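Side-chain contacts in vesicular integral-membrane protein VIP36 (Canis lupus familiaris, PDB 2DUR), which acts as a calcium-dependent intracellular lectin of the early secretory pathway, binding high-mannose glycans and taking part in transport and sorting of the glycoproteins that carry them: residues E65-F70 with N186-C191; P98-K103 with L138-S143; H107-F112 with V197-G202; F166-Y171 with T177-L182. All blocks are in the same frame, centred on the assembly; numbering follows the deposited sequence.

Contact 1: E65-F70 with N186-C191; sequences EMHVHF and NEWKNC
His67 and Trp188 both set CG beside their own backbone N and anti to the carbonyl carbon (chi1 near -65° in each), and with these torsions the two rings meet over the outer surface of the eight-stranded antiparallel sheet in the beta sandwich of the lumenal L-type lectin domain. The backbones stay well separated, with His67 CA 10.5 Å from Trp188 CA, because strands 165-172 and 175-181 run between them; the indole has to reach across both. Its leading atom is CZ2, on the rim of the six-membered ring. That carbon stands 3.8 Å above the imidazole plane of His67 and over its centre, so that all five ring atoms of the histidine are nearly equidistant from it. Ring planes inclined at 56° and centroids 5.0 Å apart make this an edge-to-face pair, with the tryptophan supplying the edge and the histidine the face.

The floor beneath the indole is formed by side chains of the two intervening strands, Phe166 and Ala168 from one, Met179 and Asp181 from the other, so the indole of the loop before strand 189-198 lies against both. Phe226 of strand 217-227 also meets the His67 ring. Glu65, two residues back on the same side of the strand, helps fix the rotation of the imidazole. The His67 NE2 to Glu65 OE1 hydrogen bond is 2.6 Å long and nearly straight at 173°; the acceptor oxygen lies almost in the imidazole plane and uses its anti lone pair, the one directed away from OE2.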
# COMPACT_ATOMS: atom_id res chain seq x y z
N GLU A 65 -5.69 9.17 -6.62
CA GLU A 65 -5.31 7.90 -7.19
C GLU A 65 -3.82 7.79 -7.08
O GLU A 65 -3.09 8.67 -7.56
CB GLU A 65 -5.74 7.79 -8.67
CG GLU A 65 -5.45 6.43 -9.28
CD GLU A 65 -6.13 6.23 -10.63
OE1 GLU A 65 -5.46 5.81 -11.60
OE2 GLU A 65 -7.35 6.51 -10.73
N MET A 66 -3.37 6.73 -6.41
CA MET A 66 -1.93 6.45 -6.23
C MET A 66 -1.47 5.36 -7.19
O MET A 66 -2.05 4.28 -7.27
CB MET A 66 -1.66 5.99 -4.78
CG MET A 66 -0.17 5.68 -4.50
SD MET A 66 0.84 7.18 -4.41
CE MET A 66 0.68 7.64 -2.68
N HIS A 67 -0.40 5.63 -7.95
CA HIS A 67 0.19 4.61 -8.79
C HIS A 67 1.52 4.19 -8.22
O HIS A 67 2.38 5.03 -7.96
CB HIS A 67 0.44 5.14 -10.20
CG HIS A 67 -0.81 5.49 -10.94
ND1 HIS A 67 -0.79 6.07 -12.19
CD2 HIS A 67 -2.11 5.37 -10.59
CE1 HIS A 67 -2.04 6.28 -12.58
NE2 HIS A 67 -2.86 5.86 -11.63
N VAL A 68 1.70 2.90 -8.03
CA VAL A 68 2.94 2.41 -7.40
C VAL A 68 3.66 1.52 -8.38
O VAL A 68 3.12 0.52 -8.81
CB VAL A 68 2.64 1.63 -6.07
CG1 VAL A 68 3.93 1.19 -5.39
CG2 VAL A 68 1.83 2.50 -5.15
N HIS A 69 4.88 1.90 -8.73
CA HIS A 69 5.73 1.03 -9.49
C HIS A 69 6.63 0.32 -8.46
O HIS A 69 7.43 0.97 -7.78
CB HIS A 69 6.57 1.88 -10.46
CG HIS A 69 7.55 1.09 -11.26
ND1 HIS A 69 8.50 1.70 -12.05
CD2 HIS A 69 7.75 -0.24 -11.39
CE1 HIS A 69 9.23 0.77 -12.65
NE2 HIS A 69 8.80 -0.41 -12.26
N PHE A 70 6.42 -0.98 -8.33
CA PHE A 70 7.10 -1.79 -7.31
C PHE A 70 7.78 -2.97 -7.97
O PHE A 70 7.53 -3.27 -9.14
CB PHE A 70 6.08 -2.27 -6.25
CG PHE A 70 5.10 -3.28 -6.78
CD1 PHE A 70 3.93 -2.85 -7.45
CD2 PHE A 70 5.33 -4.66 -6.67
CE1 PHE A 70 3.03 -3.79 -7.98
CE2 PHE A 70 4.42 -5.61 -7.17
CZ PHE A 70 3.25 -5.16 -7.86
N ASN A 186 0.41 -2.45 -20.67
CA ASN A 186 0.14 -1.03 -20.50
C ASN A 186 -1.35 -0.77 -20.20
O ASN A 186 -1.96 0.16 -20.73
CB ASN A 186 0.61 -0.24 -21.74
CG ASN A 186 0.66 1.24 -21.49
OD1 ASN A 186 1.06 1.70 -20.42
ND2 ASN A 186 0.23 2.02 -22.49
N GLU A 187 -1.90 -1.59 -19.31
CA GLU A 187 -3.34 -1.65 -19.08
C GLU A 187 -3.57 -1.90 -17.60
O GLU A 187 -2.85 -2.71 -17.03
CB GLU A 187 -3.83 -2.88 -19.79
CG GLU A 187 -5.25 -3.02 -20.04
CD GLU A 187 -5.42 -4.00 -21.18
OE1 GLU A 187 -5.46 -5.21 -20.93
OE2 GLU A 187 -5.42 -3.53 -22.35
N TRP A 188 -4.55 -1.21 -17.02
CA TRP A 188 -5.00 -1.50 -15.64
C TRP A 188 -6.07 -2.60 -15.66
O TRP A 188 -7.11 -2.42 -16.28
CB TRP A 188 -5.60 -0.26 -14.99
CG TRP A 188 -4.63 0.87 -14.72
CD1 TRP A 188 -4.72 2.14 -15.20
CD2 TRP A 188 -3.47 0.82 -13.90
NE1 TRP A 188 -3.68 2.90 -14.73
CE2 TRP A 188 -2.89 2.11 -13.93
CE3 TRP A 188 -2.86 -0.19 -13.13
CZ2 TRP A 188 -1.71 2.42 -13.23
CZ3 TRP A 188 -1.68 0.12 -12.45
CH2 TRP A 188 -1.13 1.41 -12.49
N LYS A 189 -5.82 -3.70 -14.97
CA LYS A 189 -6.77 -4.80 -14.85
C LYS A 189 -7.40 -4.76 -13.46
O LYS A 189 -6.70 -4.56 -12.48
CB LYS A 189 -6.02 -6.12 -15.04
CG LYS A 189 -6.87 -7.37 -14.85
CD LYS A 189 -5.99 -8.60 -14.69
CE LYS A 189 -6.76 -9.92 -14.84
NZ LYS A 189 -8.24 -9.81 -14.65
N ASN A 190 -8.71 -4.97 -13.37
CA ASN A 190 -9.32 -4.83 -12.06
C ASN A 190 -8.89 -5.92 -11.09
O ASN A 190 -8.66 -7.07 -11.46
CB ASN A 190 -10.84 -4.75 -12.12
CG ASN A 190 -11.44 -4.40 -10.76
OD1 ASN A 190 -12.19 -5.20 -10.19
ND2 ASN A 190 -11.05 -3.24 -10.19
N CYS A 191 -8.80 -5.53 -9.82
CA CYS A 191 -8.49 -6.46 -8.75
C CYS A 191 -9.61 -6.36 -7.70
O CYS A 191 -10.28 -7.35 -7.39
CB CYS A 191 -7.11 -6.16 -8.17
SG CYS A 191 -6.69 -7.15 -6.72

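Contact 2: P98-K103 with L138-S143; sequences PVFGSK and LSYDHS. With MAN (alpha-D-mannopyranose), chain C.
Val99 and Phe100 meet Tyr140 along the length of its side chain. Val99 CG1 lies 3.9 Å from Tyr140 CD2, while CG2 of the same valine packs against the tyrosine CB. Farther out, the Phe100 ring presents its CE2-CZ side to the phenol end, with Phe100 CZ 3.3 Å from Tyr140 OH. The two aromatic rings are inclined at 50°, an oblique pair that is neither stacked nor edge-to-face.

A water joins the polar groups beside this apolar patch. It accepts from Phe100 N at 2.8 Å and is hydrogen-bonded to His142 ND1, also at 2.8 Å, while sitting over the centre of one face of the Phe100 ring. With ND1 held in this way, the opposite nitrogen faces the sugar: His142 NE2 donates to O4 of the mannose at 2.8 Å, almost straight at 174°, with O4 in the imidazole plane. CG of His142 is anti to its backbone N (chi1 175°), which sends the ring out from the short 3-10 segment toward this site. Asp83, Asn118, Asp213 and Leu214 also hydrogen-bond to the mannose.

The next shell fixes the loops. A type I' turn from Val99 to Ser102 is closed by Ser102 N to Val99 O at 3.0 Å, and Asp104 takes hydrogen bonds from Ser139 OG and Tyr140 N. This pair of loops rests on the seven-stranded sheet: Phe112 and the calcium ligand Asp114 of strand 109-114 lie against Tyr140 and Phe100, and Ala86 and Trp88 of the adjacent strand 84-90 support the turn.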
# COMPACT_ATOMS: atom_id res chain seq x y z
N PRO A 98 4.31 -5.98 13.02
CA PRO A 98 4.21 -7.29 12.39
C PRO A 98 3.41 -7.32 11.09
O PRO A 98 3.31 -8.37 10.45
CB PRO A 98 3.47 -8.10 13.47
CG PRO A 98 2.53 -7.08 14.11
CD PRO A 98 3.35 -5.80 14.13
N VAL A 99 2.81 -6.19 10.72
CA VAL A 99 1.95 -6.16 9.53
C VAL A 99 2.79 -5.69 8.33
O VAL A 99 2.89 -4.49 8.07
CB VAL A 99 0.69 -5.31 9.72
CG1 VAL A 99 -0.23 -5.55 8.55
CG2 VAL A 99 -0.05 -5.70 11.01
N PHE A 100 3.42 -6.65 7.66
CA PHE A 100 4.40 -6.33 6.61
C PHE A 100 5.31 -5.18 7.01
O PHE A 100 5.60 -4.29 6.20
CB PHE A 100 3.66 -6.04 5.29
CG PHE A 100 2.76 -7.16 4.89
CD1 PHE A 100 3.26 -8.29 4.26
CD2 PHE A 100 1.39 -7.12 5.22
CE1 PHE A 100 2.43 -9.36 3.91
CE2 PHE A 100 0.56 -8.18 4.87
CZ PHE A 100 1.06 -9.30 4.22
N GLY A 101 5.81 -5.21 8.24
CA GLY A 101 6.77 -4.21 8.68
C GLY A 101 6.24 -3.04 9.45
O GLY A 101 7.04 -2.32 10.04
N SER A 102 4.91 -2.83 9.49
CA SER A 102 4.30 -1.69 10.15
C SER A 102 3.32 -2.12 11.27
O SER A 102 3.01 -3.32 11.40
CB SER A 102 3.55 -0.85 9.10
OG SER A 102 3.08 0.38 9.63
N LYS A 103 2.83 -1.15 12.03
CA LYS A 103 2.03 -1.44 13.24
C LYS A 103 0.71 -2.12 12.92
O LYS A 103 0.09 -1.88 11.88
CB LYS A 103 1.78 -0.15 14.06
CG LYS A 103 0.78 0.80 13.47
CD LYS A 103 0.61 2.14 14.24
CE LYS A 103 0.08 1.93 15.66
NZ LYS A 103 -1.32 1.46 15.77
N LEU A 138 -9.01 -3.68 15.06
CA LEU A 138 -8.74 -4.94 14.38
C LEU A 138 -7.26 -5.29 14.36
O LEU A 138 -6.38 -4.42 14.19
CB LEU A 138 -9.28 -4.87 12.93
CG LEU A 138 -10.74 -4.39 12.82
CD1 LEU A 138 -11.13 -4.46 11.35
CD2 LEU A 138 -11.66 -5.27 13.66
N SER A 139 -6.98 -6.58 14.48
CA SER A 139 -5.65 -7.08 14.34
C SER A 139 -5.60 -7.90 13.04
O SER A 139 -6.48 -8.72 12.78
CB SER A 139 -5.29 -7.99 15.52
OG SER A 139 -4.07 -8.68 15.28
N TYR A 140 -4.55 -7.69 12.25
CA TYR A 140 -4.30 -8.51 11.08
C TYR A 140 -3.73 -9.84 11.55
O TYR A 140 -2.66 -9.87 12.17
CB TYR A 140 -3.32 -7.78 10.17
CG TYR A 140 -2.83 -8.60 9.00
CD1 TYR A 140 -3.64 -8.77 7.87
CD2 TYR A 140 -1.55 -9.17 9.02
CE1 TYR A 140 -3.19 -9.50 6.78
CE2 TYR A 140 -1.09 -9.91 7.94
CZ TYR A 140 -1.90 -10.07 6.83
OH TYR A 140 -1.50 -10.79 5.74
N ASP A 141 -4.46 -10.92 11.31
CA ASP A 141 -3.99 -12.23 11.74
C ASP A 141 -3.01 -12.77 10.70
O ASP A 141 -3.42 -13.36 9.70
CB ASP A 141 -5.14 -13.21 11.92
CG ASP A 141 -4.69 -14.55 12.48
OD1 ASP A 141 -5.57 -15.36 12.86
OD2 ASP A 141 -3.44 -14.77 12.57
N HIS A 142 -1.72 -12.52 10.94
CA HIS A 142 -0.69 -12.81 9.93
C HIS A 142 -0.65 -14.30 9.61
O HIS A 142 -0.53 -14.71 8.46
CB HIS A 142 0.67 -12.32 10.43
CG HIS A 142 1.80 -12.70 9.52
ND1 HIS A 142 2.14 -11.95 8.41
CD2 HIS A 142 2.62 -13.76 9.52
CE1 HIS A 142 3.14 -12.54 7.78
NE2 HIS A 142 3.45 -13.64 8.44
N SER A 143 -0.82 -15.12 10.64
CA SER A 143 -0.80 -16.57 10.46
C SER A 143 -1.92 -17.12 9.57
O SER A 143 -1.82 -18.25 9.07
CB SER A 143 -0.85 -17.25 11.83
OG SER A 143 -2.18 -17.23 12.36
C1 MAN C . 8.28 -17.00 10.20
C2 MAN C . 7.25 -16.05 10.81
C3 MAN C . 6.06 -15.87 9.86
C4 MAN C . 6.51 -15.52 8.43
C5 MAN C . 7.41 -16.65 7.96
C6 MAN C . 7.86 -16.45 6.52
O1 MAN C . 7.86 -18.35 10.35
O2 MAN C . 7.86 -14.80 11.02
O3 MAN C . 5.18 -14.87 10.38
O4 MAN C . 5.42 -15.37 7.55
O5 MAN C . 8.53 -16.65 8.83
O6 MAN C . 8.73 -15.35 6.43
O HOH W 1 2.74 -9.38 7.38

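Contact 3: H107-F112 with V197-G202; sequences HGLAIF and VRLPTG
Leu199 projects its two methyl groups over the start of strand 109-114, touching Leu109 with one and Gly108 with the other. Its CG is anti to the carbonyl carbon (chi1 -66°), the setting in which the methyls reach both residues. CD1 lies 3.9 Å from Leu109 CB and 4.1 Å from Leu109 CD2, and the two leucine side chains cross at about a right angle. CD2 turns instead to the backbone, 4.1 Å from Gly108 C. Gly108, at phi 126° and psi -145°, turns the corner into the strand and, having no side chain, meets the methyl with its main chain. Its CA and that of Leu199 come within 6.6 Å of each other, the nearest approach of the two backbones.

The contact joins the two sheets of the sandwich at one end, where the chain leaves strand 189-198 and crosses toward strand 204-211. Leu176 of the hairpin strand 175-181 reaches Leu109 as well, and Val133 of strand 128-135 flanks it. Tyr171 OH hydrogen-bonds to Val197 O and weakly to Leu199 N. Between the two segments themselves the closest contacts are carbon against carbon, which implies an association based on burial and shape, without the directional restraint of a polar pair.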
# COMPACT_ATOMS: atom_id res chain seq x y z
N HIS A 107 -5.17 2.73 12.04
CA HIS A 107 -6.37 3.51 11.72
C HIS A 107 -6.26 3.94 10.27
O HIS A 107 -5.33 4.68 9.94
CB HIS A 107 -6.49 4.75 12.61
CG HIS A 107 -6.50 4.42 14.07
ND1 HIS A 107 -7.62 4.49 14.87
CD2 HIS A 107 -5.50 3.99 14.87
CE1 HIS A 107 -7.31 4.10 16.10
NE2 HIS A 107 -6.02 3.80 16.12
N GLY A 108 -7.19 3.47 9.44
CA GLY A 108 -7.17 3.80 8.00
C GLY A 108 -7.20 2.59 7.11
O GLY A 108 -7.82 1.57 7.44
N LEU A 109 -6.50 2.71 5.99
CA LEU A 109 -6.57 1.77 4.88
C LEU A 109 -5.23 1.08 4.69
O LEU A 109 -4.18 1.74 4.74
CB LEU A 109 -6.92 2.54 3.60
CG LEU A 109 -6.84 1.75 2.30
CD1 LEU A 109 -7.91 0.65 2.26
CD2 LEU A 109 -6.94 2.73 1.12
N ALA A 110 -5.29 -0.23 4.51
CA ALA A 110 -4.13 -1.04 4.07
C ALA A 110 -4.45 -1.76 2.79
O ALA A 110 -5.57 -2.25 2.61
CB ALA A 110 -3.76 -2.07 5.14
N ILE A 111 -3.47 -1.79 1.88
CA ILE A 111 -3.52 -2.67 0.74
C ILE A 111 -2.33 -3.62 0.92
O ILE A 111 -1.16 -3.19 0.93
CB ILE A 111 -3.44 -1.90 -0.61
CG1 ILE A 111 -4.47 -0.74 -0.64
CG2 ILE A 111 -3.60 -2.88 -1.80
CD1 ILE A 111 -3.92 0.60 -0.21
N PHE A 112 -2.62 -4.91 1.04
CA PHE A 112 -1.56 -5.89 1.27
C PHE A 112 -1.27 -6.64 -0.01
O PHE A 112 -2.19 -7.11 -0.66
CB PHE A 112 -2.04 -6.93 2.29
CG PHE A 112 -2.43 -6.36 3.62
CD1 PHE A 112 -1.61 -5.46 4.29
CD2 PHE A 112 -3.66 -6.72 4.18
CE1 PHE A 112 -1.98 -4.95 5.55
CE2 PHE A 112 -4.02 -6.26 5.44
CZ PHE A 112 -3.20 -5.35 6.11
N VAL A 197 -16.79 2.77 1.42
CA VAL A 197 -15.57 2.90 2.23
C VAL A 197 -15.44 4.35 2.72
O VAL A 197 -15.36 5.27 1.91
CB VAL A 197 -14.34 2.47 1.43
CG1 VAL A 197 -13.05 2.80 2.19
CG2 VAL A 197 -14.41 0.98 1.05
N ARG A 198 -15.42 4.53 4.05
CA ARG A 198 -15.34 5.85 4.68
C ARG A 198 -13.94 6.06 5.26
O ARG A 198 -13.52 5.30 6.12
CB ARG A 198 -16.39 6.02 5.80
CG ARG A 198 -17.84 5.97 5.31
CD ARG A 198 -18.89 6.24 6.43
NE ARG A 198 -18.65 7.40 7.31
CZ ARG A 198 -18.86 8.68 7.02
NH1 ARG A 198 -19.29 9.05 5.81
NH2 ARG A 198 -18.62 9.61 7.93
N LEU A 199 -13.23 7.04 4.73
CA LEU A 199 -11.89 7.40 5.21
C LEU A 199 -11.78 8.90 5.36
O LEU A 199 -12.32 9.64 4.51
CB LEU A 199 -10.83 6.93 4.20
CG LEU A 199 -10.69 5.40 4.03
CD1 LEU A 199 -9.77 5.09 2.85
CD2 LEU A 199 -10.18 4.72 5.28
N PRO A 200 -11.10 9.36 6.42
CA PRO A 200 -10.89 10.81 6.57
C PRO A 200 -9.78 11.35 5.68
O PRO A 200 -8.95 10.58 5.15
CB PRO A 200 -10.48 10.93 8.04
CG PRO A 200 -9.73 9.64 8.29
CD PRO A 200 -10.51 8.60 7.55
N THR A 201 -9.75 12.67 5.54
CA THR A 201 -8.57 13.35 5.01
C THR A 201 -7.59 13.51 6.18
O THR A 201 -7.99 13.32 7.34
CB THR A 201 -8.94 14.75 4.51
OG1 THR A 201 -9.72 15.41 5.51
CG2 THR A 201 -9.71 14.68 3.17
N GLY A 202 -6.34 13.88 5.89
CA GLY A 202 -5.35 14.15 6.93
C GLY A 202 -4.51 12.94 7.34
O GLY A 202 -3.76 13.00 8.33

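Contact 4: F166-Y171 with T177-L182; sequences FLAVRY and TVMTDL
Phe166 and Asp181 form the first of five antiparallel pairs, which run on through Leu167 with Thr180, Ala168 with Met179 and Val169 with Val178 to Arg170 with Thr177. Six backbone hydrogen bonds hold the two strands, whose axes approach to 4.7 Å. Two of them fall on each of the pairs Phe166 with Asp181, Ala168 with Met179 and Arg170 with Thr177, and the intervening pairs are non-hydrogen-bonded.

Packing is tight on the inward face carrying Leu167, Val169, Val178 and Thr180. Leu167 CD1 touches Thr180 CG2 at 3.6 Å and Val178 CG1 at 4.0 Å, bridging two residues of the partner strand. Ile129 and Val131 of strand 128-135, in the other sheet, close over this face.

The outer face, with Phe166, Ala168, Arg170, Thr177, Met179 and Asp181, is more polar, and Phe166, Arg170 and Met179 on it are partly exposed, although Trp188 packs on Phe166 and Ala168. Met179 bends at its last torsion (chi3 -71°) and lays CE 4.0 Å from Ala168 CB. Phe166 and Asp181 run side by side, with the aromatic CD1 3.4 Å from the carboxylate OD2. Arg170 instead extends away from the partner strand; a water accepts from its NH1 at 2.8 Å and donates to Thr177 OG1, which also bonds to Asp193. One apolar face turned inward and one mixed face turned outward are typical of a beta hairpin in a sandwich sheet, here the eight-stranded sheet of the legume-lectin-like fold.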
# COMPACT_ATOMS: atom_id res chain seq x y z
N PHE A 166 3.05 -2.70 -11.80
CA PHE A 166 2.44 -1.51 -11.20
C PHE A 166 1.13 -1.83 -10.52
O PHE A 166 0.44 -2.80 -10.90
CB PHE A 166 2.12 -0.43 -12.26
CG PHE A 166 3.27 -0.04 -13.12
CD1 PHE A 166 3.57 -0.79 -14.27
CD2 PHE A 166 3.99 1.11 -12.84
CE1 PHE A 166 4.64 -0.43 -15.10
CE2 PHE A 166 5.08 1.48 -13.67
CZ PHE A 166 5.38 0.70 -14.80
N LEU A 167 0.82 -1.01 -9.51
CA LEU A 167 -0.49 -1.05 -8.82
C LEU A 167 -1.13 0.32 -8.84
O LEU A 167 -0.45 1.32 -8.74
CB LEU A 167 -0.29 -1.50 -7.35
CG LEU A 167 -1.54 -2.04 -6.66
CD1 LEU A 167 -1.78 -3.43 -7.14
CD2 LEU A 167 -1.31 -2.04 -5.16
N ALA A 168 -2.46 0.37 -8.98
CA ALA A 168 -3.17 1.62 -8.82
C ALA A 168 -4.19 1.47 -7.70
O ALA A 168 -4.87 0.44 -7.61
CB ALA A 168 -3.86 2.01 -10.12
N VAL A 169 -4.25 2.48 -6.84
CA VAL A 169 -5.25 2.54 -5.77
C VAL A 169 -5.97 3.86 -5.91
O VAL A 169 -5.38 4.92 -5.77
CB VAL A 169 -4.60 2.46 -4.36
CG1 VAL A 169 -5.68 2.51 -3.29
CG2 VAL A 169 -3.74 1.16 -4.22
N ARG A 170 -7.27 3.79 -6.16
CA ARG A 170 -8.10 4.97 -6.40
C ARG A 170 -9.13 5.07 -5.29
O ARG A 170 -9.77 4.08 -4.96
CB ARG A 170 -8.82 4.86 -7.75
CG ARG A 170 -9.64 6.12 -8.11
CD ARG A 170 -10.44 5.88 -9.42
NE ARG A 170 -11.26 7.04 -9.78
CZ ARG A 170 -12.52 7.29 -9.37
NH1 ARG A 170 -13.19 6.44 -8.58
NH2 ARG A 170 -13.13 8.40 -9.79
N TYR A 171 -9.28 6.26 -4.73
CA TYR A 171 -10.28 6.45 -3.71
C TYR A 171 -11.05 7.75 -3.98
O TYR A 171 -10.46 8.81 -4.04
CB TYR A 171 -9.61 6.47 -2.31
CG TYR A 171 -10.64 6.65 -1.22
CD1 TYR A 171 -11.64 5.68 -1.02
CD2 TYR A 171 -10.66 7.79 -0.43
CE1 TYR A 171 -12.63 5.83 -0.02
CE2 TYR A 171 -11.65 7.98 0.56
CZ TYR A 171 -12.62 6.99 0.76
OH TYR A 171 -13.58 7.15 1.72
N THR A 177 -10.90 1.42 -5.47
CA THR A 177 -10.59 0.54 -6.60
C THR A 177 -9.10 0.24 -6.58
O THR A 177 -8.27 1.15 -6.45
CB THR A 177 -10.99 1.19 -7.97
OG1 THR A 177 -12.32 1.70 -7.90
CG2 THR A 177 -10.86 0.20 -9.09
N VAL A 178 -8.76 -1.03 -6.71
CA VAL A 178 -7.36 -1.43 -6.85
C VAL A 178 -7.23 -2.15 -8.18
O VAL A 178 -7.99 -3.09 -8.45
CB VAL A 178 -6.93 -2.38 -5.69
CG1 VAL A 178 -5.46 -2.75 -5.83
CG2 VAL A 178 -7.21 -1.72 -4.34
N MET A 179 -6.28 -1.71 -9.00
CA MET A 179 -6.03 -2.31 -10.32
C MET A 179 -4.56 -2.68 -10.43
O MET A 179 -3.72 -2.12 -9.74
CB MET A 179 -6.42 -1.32 -11.42
CG MET A 179 -7.83 -0.82 -11.26
SD MET A 179 -8.32 0.40 -12.49
CE MET A 179 -7.34 1.82 -11.98
N THR A 180 -4.24 -3.61 -11.33
CA THR A 180 -2.86 -4.04 -11.49
C THR A 180 -2.44 -3.87 -12.95
O THR A 180 -3.28 -3.87 -13.87
CB THR A 180 -2.68 -5.51 -11.09
OG1 THR A 180 -3.48 -6.34 -11.92
CG2 THR A 180 -3.11 -5.75 -9.62
N ASP A 181 -1.13 -3.75 -13.14
CA ASP A 181 -0.52 -3.77 -14.49
C ASP A 181 0.71 -4.65 -14.38
O ASP A 181 1.79 -4.18 -14.06
CB ASP A 181 -0.19 -2.35 -14.95
CG ASP A 181 0.64 -2.31 -16.26
OD1 ASP A 181 0.81 -3.35 -16.92
OD2 ASP A 181 1.13 -1.21 -16.56
N LEU A 182 0.50 -5.94 -14.62
CA LEU A 182 1.52 -6.96 -14.36
C LEU A 182 1.98 -7.75 -15.57
O LEU A 182 2.95 -8.50 -15.47
CB LEU A 182 1.05 -7.94 -13.29
CG LEU A 182 0.43 -7.36 -12.01
CD1 LEU A 182 -0.19 -8.49 -11.18
CD2 LEU A 182 1.44 -6.56 -11.20
O HOH W 2 -12.33 4.35 -6.98

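In the fold
Contacts 1 and 4 share the eight-stranded sheet and almost coincide, their centres 3 Å apart: the hairpin of contact 4 supplies the two strands that separate the partners of contact 1. Contact 3, about 15 Å from contact 4 between centres, links strand 109-114 of the seven-stranded sheet to the end of strand 189-198. Contact 2 lies on the opposite side of the chain's centre from contacts 1 and 4, about 24 Å from contact 1 between centres, and meets contact 3 through Phe112. Along the chain, 65-70 comes first, then 98-103, 107-112, 138-143, the hairpin, 186-191 and 197-202. Of the four, contact 2 holds a sugar-binding residue, and its nearest atoms are about 12 Å from contact 1.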